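Local coordinates for intestinal fatty acid binding protein (Rattus norvegicus, PDB 1ICM), which binds long-chain fatty acids such as myristate inside a ten-stranded beta barrel, and probably carries them through the cytosol of intestinal cells, at residues E19-N24 with Y117-V122; E12-F17 with A124-K129; T5-R10 with H33-L38. All coordinates share one frame; numbering follows the deposited sequence.

Contact 1: E19-N24 with Y117-V122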
# COMPACT_ATOMS: atom_id res chain seq x y z
N GLU A 19 12.02 9.16 0.07
CA GLU A 19 12.86 10.25 -0.43
C GLU A 19 12.69 10.39 -1.95
O GLU A 19 12.53 11.48 -2.48
CB GLU A 19 14.34 9.95 -0.13
CG GLU A 19 15.36 10.96 -0.65
CD GLU A 19 16.74 10.67 -0.08
OE1 GLU A 19 17.37 9.70 -0.72
OE2 GLU A 19 17.23 11.24 0.88
N LYS A 20 12.68 9.27 -2.66
CA LYS A 20 12.50 9.25 -4.11
C LYS A 20 11.18 9.84 -4.59
O LYS A 20 11.08 10.48 -5.65
CB LYS A 20 12.63 7.81 -4.60
CG LYS A 20 13.07 7.65 -6.05
CD LYS A 20 14.55 7.91 -6.32
CE LYS A 20 14.85 7.84 -7.82
NZ LYS A 20 16.29 7.98 -8.07
N MET A 21 10.13 9.61 -3.80
CA MET A 21 8.77 10.06 -4.05
C MET A 21 8.64 11.56 -3.83
O MET A 21 7.64 12.12 -4.25
CB MET A 21 7.74 9.34 -3.16
CG MET A 21 7.59 7.88 -3.60
SD MET A 21 6.42 7.67 -4.98
CE MET A 21 4.95 8.46 -4.26
N GLY A 22 9.67 12.13 -3.18
CA GLY A 22 9.67 13.55 -2.94
C GLY A 22 9.26 13.93 -1.52
O GLY A 22 8.93 15.09 -1.27
N ILE A 23 9.29 13.01 -0.56
CA ILE A 23 8.89 13.35 0.82
C ILE A 23 10.04 13.90 1.64
O ILE A 23 11.15 13.35 1.63
CB ILE A 23 8.16 12.20 1.52
CG1 ILE A 23 6.78 12.00 0.90
CG2 ILE A 23 8.01 12.48 3.02
CD1 ILE A 23 6.72 10.80 -0.03
N ASN A 24 9.78 15.00 2.36
CA ASN A 24 10.80 15.66 3.16
C ASN A 24 11.38 14.86 4.33
O ASN A 24 10.71 13.96 4.85
CB ASN A 24 10.40 17.12 3.52
CG ASN A 24 9.55 17.29 4.78
OD1 ASN A 24 9.85 16.65 5.80
ND2 ASN A 24 8.54 18.15 4.71
N TYR A 117 6.79 -2.44 -2.75
CA TYR A 117 6.57 -1.38 -3.73
C TYR A 117 7.86 -1.16 -4.56
O TYR A 117 8.99 -1.31 -4.08
CB TYR A 117 6.32 0.01 -3.08
CG TYR A 117 5.39 0.11 -1.88
CD1 TYR A 117 4.06 -0.30 -1.98
CD2 TYR A 117 5.83 0.65 -0.66
CE1 TYR A 117 3.18 -0.21 -0.89
CE2 TYR A 117 4.96 0.76 0.43
CZ TYR A 117 3.64 0.32 0.32
OH TYR A 117 2.77 0.40 1.39
N THR A 118 7.67 -0.68 -5.78
CA THR A 118 8.82 -0.28 -6.59
C THR A 118 8.46 1.05 -7.27
O THR A 118 7.34 1.27 -7.75
CB THR A 118 9.27 -1.27 -7.71
OG1 THR A 118 8.16 -1.50 -8.56
CG2 THR A 118 9.76 -2.59 -7.13
N TYR A 119 9.46 1.92 -7.33
CA TYR A 119 9.28 3.21 -7.96
C TYR A 119 10.65 3.75 -8.40
O TYR A 119 11.59 3.81 -7.59
CB TYR A 119 8.65 4.21 -6.97
CG TYR A 119 8.50 5.61 -7.53
CD1 TYR A 119 7.47 5.93 -8.42
CD2 TYR A 119 9.32 6.63 -7.08
CE1 TYR A 119 7.23 7.20 -8.95
CE2 TYR A 119 9.09 7.92 -7.58
CZ TYR A 119 8.10 8.20 -8.51
OH TYR A 119 7.90 9.48 -8.97
N GLU A 120 10.75 4.06 -9.70
CA GLU A 120 11.93 4.62 -10.32
C GLU A 120 13.18 3.90 -9.95
O GLU A 120 14.18 4.53 -9.65
CB GLU A 120 12.08 6.08 -9.91
CG GLU A 120 11.02 6.95 -10.58
CD GLU A 120 11.26 6.99 -12.07
OE1 GLU A 120 12.32 7.70 -12.36
OE2 GLU A 120 10.54 6.42 -12.88
N GLY A 121 13.13 2.58 -9.92
CA GLY A 121 14.34 1.86 -9.57
C GLY A 121 14.63 1.59 -8.10
O GLY A 121 15.68 1.01 -7.77
N VAL A 122 13.69 1.97 -7.21
CA VAL A 122 13.92 1.72 -5.79
C VAL A 122 12.76 0.83 -5.31
O VAL A 122 11.60 1.01 -5.72
CB VAL A 122 13.80 3.03 -5.00
CG1 VAL A 122 14.10 2.78 -3.53
CG2 VAL A 122 14.85 3.99 -5.56
O HOH W 1 9.23 11.61 -7.58
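M21 sets its sulfur squarely over the ring of Y119, a Met-aromatic contact: SD of M21 lies 3.6 Å from the centroid of the Y119 ring and only 8° off the ring normal. The methionine reaches this place by turning twice, at chi2 and chi3, after CG has left the backbone opposite the carbonyl carbon (chi1 -70°). The opposite face of the same ring is covered by its own neighbour, with CG of E120 lying 3.6 Å above the ring plane, so the tyrosine is held between a thioether and an aliphatic chain.

K20 comes in at the edge of the ring, its carbonyl O 3.8 Å from CE2 of Y119, and a water in the ring plane bridges the two residues, donating to K20 O at 2.9 Å and hydrogen-bonding the Y119 hydroxyl. The lysine chain bends at chi2 (76°) and then runs straight, which lays CD of K20 4.0 Å from CG2 of V122 and carries CE of K20 to within 3.9 Å of CB of E120. NZ of K20 stays 5.9 Å from OE1 of E120, too far for a salt bridge.

Y119 to V122 form a type I' turn closed by backbone bonds in both directions between its end residues, while G22, at positive phi just past the helix, completes a Schellman motif. M21 comes within about 5 Å of the bound myristate (nearest atoms) and Y117 touches it, so the packing borders the lipid-binding interior. The contact thus lays the last turn of helix 14-21 against the hairpin joining strands 112-119 and 122-130. F17 of that helix also packs on Y119, and R95 of strand 88-95 donates to the carbonyl of M21.

Contact 2: E12-F17 with A124-K129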
# COMPACT_ATOMS: atom_id res chain seq x y z
N GLU A 12 11.43 -2.17 5.17
CA GLU A 12 12.72 -2.37 4.54
C GLU A 12 12.91 -1.27 3.50
O GLU A 12 12.02 -1.10 2.67
CB GLU A 12 12.87 -3.76 3.90
CG GLU A 12 13.08 -4.83 4.99
CD GLU A 12 13.36 -6.23 4.48
OE1 GLU A 12 13.78 -6.23 3.24
OE2 GLU A 12 13.20 -7.23 5.15
N ASN A 13 13.99 -0.50 3.64
CA ASN A 13 14.29 0.60 2.73
C ASN A 13 13.19 1.60 2.53
O ASN A 13 13.10 2.26 1.48
CB ASN A 13 14.64 -0.02 1.38
CG ASN A 13 15.63 0.79 0.58
OD1 ASN A 13 16.62 1.35 1.11
ND2 ASN A 13 15.36 0.83 -0.73
N TYR A 14 12.28 1.76 3.51
CA TYR A 14 11.17 2.66 3.35
C TYR A 14 11.55 4.15 3.29
O TYR A 14 10.96 4.97 2.57
CB TYR A 14 10.16 2.28 4.47
CG TYR A 14 8.81 2.91 4.27
CD1 TYR A 14 8.20 2.91 3.01
CD2 TYR A 14 8.11 3.50 5.31
CE1 TYR A 14 6.94 3.46 2.78
CE2 TYR A 14 6.84 4.04 5.11
CZ TYR A 14 6.24 4.04 3.84
OH TYR A 14 4.97 4.56 3.66
N GLU A 15 12.54 4.55 4.08
CA GLU A 15 12.87 5.96 3.99
C GLU A 15 13.45 6.36 2.65
O GLU A 15 13.09 7.42 2.18
CB GLU A 15 13.81 6.47 5.11
CG GLU A 15 13.10 6.62 6.48
CD GLU A 15 14.05 6.99 7.59
OE1 GLU A 15 14.94 7.80 7.43
OE2 GLU A 15 13.82 6.34 8.72
N LYS A 16 14.32 5.54 2.05
CA LYS A 16 14.91 5.84 0.75
C LYS A 16 13.79 5.89 -0.28
O LYS A 16 13.74 6.73 -1.18
CB LYS A 16 15.91 4.78 0.35
CG LYS A 16 17.34 5.13 0.73
CD LYS A 16 17.91 6.33 -0.03
CE LYS A 16 19.20 6.92 0.52
NZ LYS A 16 19.43 8.35 0.21
N PHE A 17 12.83 4.98 -0.13
CA PHE A 17 11.71 4.97 -1.06
C PHE A 17 10.92 6.27 -0.97
O PHE A 17 10.53 6.89 -1.97
CB PHE A 17 10.82 3.72 -0.82
CG PHE A 17 9.57 3.74 -1.66
CD1 PHE A 17 8.41 4.41 -1.26
CD2 PHE A 17 9.56 3.10 -2.90
CE1 PHE A 17 7.27 4.42 -2.05
CE2 PHE A 17 8.44 3.12 -3.72
CZ PHE A 17 7.30 3.80 -3.30
N ALA A 124 10.88 -1.06 -1.84
CA ALA A 124 10.70 -0.93 -0.39
C ALA A 124 9.69 -1.99 0.02
O ALA A 124 8.86 -2.41 -0.79
CB ALA A 124 10.05 0.40 -0.01
N LYS A 125 9.71 -2.42 1.28
CA LYS A 125 8.69 -3.35 1.76
C LYS A 125 8.20 -2.88 3.14
O LYS A 125 8.95 -2.26 3.95
CB LYS A 125 9.26 -4.72 2.08
CG LYS A 125 10.11 -5.31 0.98
CD LYS A 125 9.92 -6.82 1.02
CE LYS A 125 11.17 -7.58 0.64
NZ LYS A 125 11.72 -7.22 -0.68
N ARG A 126 6.94 -3.22 3.39
CA ARG A 126 6.27 -3.02 4.67
C ARG A 126 5.72 -4.40 5.05
O ARG A 126 4.97 -4.96 4.26
CB ARG A 126 5.15 -1.99 4.64
CG ARG A 126 5.76 -0.65 4.23
CD ARG A 126 5.00 0.55 4.80
NE ARG A 126 5.38 0.78 6.20
CZ ARG A 126 4.69 1.65 6.91
NH1 ARG A 126 3.67 2.29 6.28
NH2 ARG A 126 5.03 1.90 8.16
N ILE A 127 6.13 -4.95 6.19
CA ILE A 127 5.62 -6.27 6.60
C ILE A 127 4.66 -6.17 7.79
O ILE A 127 4.98 -5.53 8.80
CB ILE A 127 6.86 -7.11 6.86
CG1 ILE A 127 7.68 -7.21 5.56
CG2 ILE A 127 6.46 -8.48 7.44
CD1 ILE A 127 9.12 -7.67 5.74
N PHE A 128 3.47 -6.78 7.73
CA PHE A 128 2.46 -6.70 8.78
C PHE A 128 2.24 -8.02 9.49
O PHE A 128 2.44 -9.07 8.85
CB PHE A 128 1.11 -6.40 8.11
CG PHE A 128 1.11 -5.12 7.30
CD1 PHE A 128 1.81 -4.99 6.09
CD2 PHE A 128 0.41 -4.00 7.75
CE1 PHE A 128 1.81 -3.79 5.36
CE2 PHE A 128 0.40 -2.78 7.05
CZ PHE A 128 1.11 -2.68 5.85
N LYS A 129 1.84 -7.98 10.77
CA LYS A 129 1.55 -9.19 11.51
C LYS A 129 0.06 -9.24 11.69
O LYS A 129 -0.58 -8.21 11.78
CB LYS A 129 2.21 -9.24 12.87
CG LYS A 129 3.60 -9.85 12.80
CD LYS A 129 4.26 -9.78 14.16
CE LYS A 129 5.77 -9.90 14.07
NZ LYS A 129 6.20 -11.10 13.32
O HOH W 2 2.77 2.57 3.30
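E12 joins K125 as an antiparallel hydrogen-bonded pair: N of E12 donates to O of K125 at 2.8 Å, and N of K125 returns a bond to O of E12 at 3.0 Å. Their side chains run side by side on one face of the sheet, with OE1 of E12 4.5 Å from NZ of K125, beyond a salt bridge; that ammonium is paired with E123. The O of E12 also receives a CA-H contact from A124.

N13 occupies the N-cap position, but its amide makes no capping bond and instead donates to the carbonyl of E123. Y14, the next residue, lies flat against R126. Ring and guanidinium planes are only 16° apart; CD of R126 makes a CH-pi contact 3.9 Å from the Y14 ring centroid, and CE2 of Y14 sits over the middle of the guanidinium. The arginine gets there through a bend at chi3 (80°). A water in the guanidinium plane accepts from NH1 of R126 at 3.1 Å and bonds the hydroxyl of Y14. N11 takes NE of R126 and D34 pairs with NH2, which fixes the rotation of the group. A leucine in place of R126 would probably leave D34 without its counter-charge and the Y14 ring without the flat partner that steadies it.

F17 ends the segment, its CB 3.5 Å from CB of A124, a close fit of the alanine methyl against the phenylalanine.

Y14 also touches the bound myristate, so the contact borders the lipid cavity. It lies where strand 4-12 gives way to helix 14-21, which covers the start of strand 122-130; strand 122-130 runs between strand 4-12 and strand 112-119, and K125 touches T116 of the latter.

Contact 3: T5-R10 with H33-L38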
# COMPACT_ATOMS: atom_id res chain seq x y z
N THR A 5 -7.31 -8.37 10.23
CA THR A 5 -6.75 -7.13 10.69
C THR A 5 -5.28 -7.30 10.73
O THR A 5 -4.89 -8.31 11.30
CB THR A 5 -7.40 -6.68 12.00
OG1 THR A 5 -8.75 -6.34 11.66
CG2 THR A 5 -6.71 -5.40 12.44
N TRP A 6 -4.53 -6.37 10.10
CA TRP A 6 -3.08 -6.49 10.00
C TRP A 6 -2.43 -5.21 10.54
O TRP A 6 -2.90 -4.11 10.25
CB TRP A 6 -2.74 -6.62 8.51
CG TRP A 6 -3.36 -7.81 7.79
CD1 TRP A 6 -4.55 -7.83 7.12
CD2 TRP A 6 -2.81 -9.13 7.70
NE1 TRP A 6 -4.81 -9.10 6.64
CE2 TRP A 6 -3.73 -9.91 6.96
CE3 TRP A 6 -1.64 -9.75 8.20
CZ2 TRP A 6 -3.48 -11.27 6.69
CZ3 TRP A 6 -1.39 -11.09 7.93
CH2 TRP A 6 -2.32 -11.83 7.19
N LYS A 7 -1.33 -5.34 11.28
CA LYS A 7 -0.64 -4.21 11.88
C LYS A 7 0.81 -4.21 11.47
O LYS A 7 1.53 -5.21 11.57
CB LYS A 7 -0.72 -4.24 13.41
CG LYS A 7 -0.03 -3.08 14.13
CD LYS A 7 -0.86 -1.80 14.31
CE LYS A 7 -0.35 -0.82 15.38
NZ LYS A 7 -1.41 0.02 16.00
N VAL A 8 1.27 -3.05 11.02
CA VAL A 8 2.66 -3.05 10.58
C VAL A 8 3.66 -3.45 11.63
O VAL A 8 3.51 -3.04 12.77
CB VAL A 8 2.99 -1.71 9.91
CG1 VAL A 8 3.05 -0.60 10.97
CG2 VAL A 8 4.31 -1.82 9.12
N ASP A 9 4.69 -4.22 11.25
CA ASP A 9 5.71 -4.69 12.17
C ASP A 9 7.10 -4.15 11.84
O ASP A 9 7.83 -3.71 12.74
CB ASP A 9 5.72 -6.21 12.06
CG ASP A 9 6.75 -6.82 12.96
OD1 ASP A 9 6.61 -6.56 14.23
OD2 ASP A 9 7.63 -7.53 12.56
N ARG A 10 7.52 -4.20 10.56
CA ARG A 10 8.83 -3.69 10.20
C ARG A 10 8.84 -3.23 8.75
O ARG A 10 7.94 -3.60 7.98
CB ARG A 10 9.96 -4.66 10.45
CG ARG A 10 9.66 -5.97 9.74
CD ARG A 10 10.54 -7.13 10.23
NE ARG A 10 10.34 -8.33 9.40
CZ ARG A 10 9.32 -9.20 9.47
NH1 ARG A 10 8.34 -9.08 10.36
NH2 ARG A 10 9.25 -10.26 8.66
N HIS A 33 6.94 5.53 11.20
CA HIS A 33 6.38 5.17 12.47
C HIS A 33 4.92 5.64 12.43
O HIS A 33 4.42 6.33 13.33
CB HIS A 33 7.08 5.97 13.55
CG HIS A 33 8.42 5.49 13.90
ND1 HIS A 33 9.56 6.05 13.34
CD2 HIS A 33 8.77 4.52 14.78
CE1 HIS A 33 10.58 5.41 13.89
NE2 HIS A 33 10.15 4.49 14.75
N ASP A 34 4.20 5.26 11.36
CA ASP A 34 2.82 5.67 11.22
C ASP A 34 1.72 4.81 11.89
O ASP A 34 0.56 5.21 11.81
CB ASP A 34 2.53 5.84 9.73
CG ASP A 34 2.56 4.57 8.91
OD1 ASP A 34 3.00 3.50 9.54
OD2 ASP A 34 2.20 4.54 7.74
N ASN A 35 2.16 3.71 12.53
CA ASN A 35 1.22 2.79 13.22
C ASN A 35 0.12 2.33 12.27
O ASN A 35 -1.02 2.19 12.68
CB ASN A 35 0.54 3.35 14.49
CG ASN A 35 1.58 3.59 15.57
OD1 ASN A 35 2.21 2.63 16.05
ND2 ASN A 35 1.79 4.86 15.91
N LEU A 36 0.45 2.10 11.00
CA LEU A 36 -0.60 1.71 10.05
C LEU A 36 -1.18 0.32 10.38
O LEU A 36 -0.47 -0.63 10.68
CB LEU A 36 0.09 1.66 8.66
CG LEU A 36 -0.80 1.23 7.52
CD1 LEU A 36 -2.00 2.16 7.30
CD2 LEU A 36 0.10 1.05 6.26
N LYS A 37 -2.48 0.28 10.26
CA LYS A 37 -3.29 -0.90 10.49
C LYS A 37 -4.28 -0.98 9.33
O LYS A 37 -4.91 0.00 8.88
CB LYS A 37 -4.06 -0.61 11.77
CG LYS A 37 -5.11 -1.63 12.13
CD LYS A 37 -5.44 -1.49 13.60
CE LYS A 37 -6.94 -1.49 13.87
NZ LYS A 37 -7.28 -1.64 15.30
N LEU A 38 -4.43 -2.21 8.82
CA LEU A 38 -5.36 -2.40 7.70
C LEU A 38 -6.37 -3.48 8.08
O LEU A 38 -6.01 -4.54 8.63
CB LEU A 38 -4.57 -3.00 6.50
CG LEU A 38 -3.43 -2.13 5.94
CD1 LEU A 38 -2.70 -2.91 4.86
CD2 LEU A 38 -4.06 -0.88 5.32
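The amide N of W6 donates to O of L38 at 2.8 Å, and N of L38 answers to O of W6 at the same length, making W6 and L38 an antiparallel hydrogen-bonded pair. They tie the first strand of this fatty-acid-binding-protein barrel, 4-12, to strand 37-43, which follows the two helices of the helical cap. A third bond continues the ladder past the edge of the regular strand: N of V8 reaches O of L36 at 3.0 Å, almost straight at the hydrogen (173°). Between these rungs K7 and K37 form a non-hydrogen-bonded pair, and CA of K37 lends a CA-H contact to O of W6.

The side chains divide between the two faces. W6 and L38 share one, where W6 donates its indole NH to the carbonyl of F2 and L38 leans on F128 of strand 122-130. On the other, the K7 chain bends at chi2 (86°) and runs alongside N35, bringing NZ of K7 4.0 Å from O of N35, too long for a hydrogen bond, while CG2 of T5 lies 4.1 Å from CG of K37. The hydroxyl of T5 turns to that of T39.

Before the strand begins, D34 makes an Asx turn, taking the N of L36 from above the carboxylate plane on OD1, the oxygen that R126 also holds. V8 completes the join. Its CG1 is wedged between its own backbone N and carbonyl carbon (chi1 71°), a position that brings this methyl 3.5 Å from O of L36.

All three contacts belong to one antiparallel barrel, in which strands 37-43, 4-12, 122-130 and 112-119 stand next to one another in that order. Contact 3 ties the first pair, contact 2 joins the start of helix 14-21 to strand 122-130, and contact 1 sets the end of that helix on the turn after strand 112-119. Contact 2 lies about 11 Å from each of the others, centre to centre, and touches both; contacts 1 and 3 are about 20 Å apart. In chain order the segments run 5-10, 12-17, 19-24, 33-38, 117-122, 124-129: contacts 1 and 2 close the N-terminal region on the last two strands beside the myristate, contact 1 within the span of contact 2, and contact 3 alternates with both.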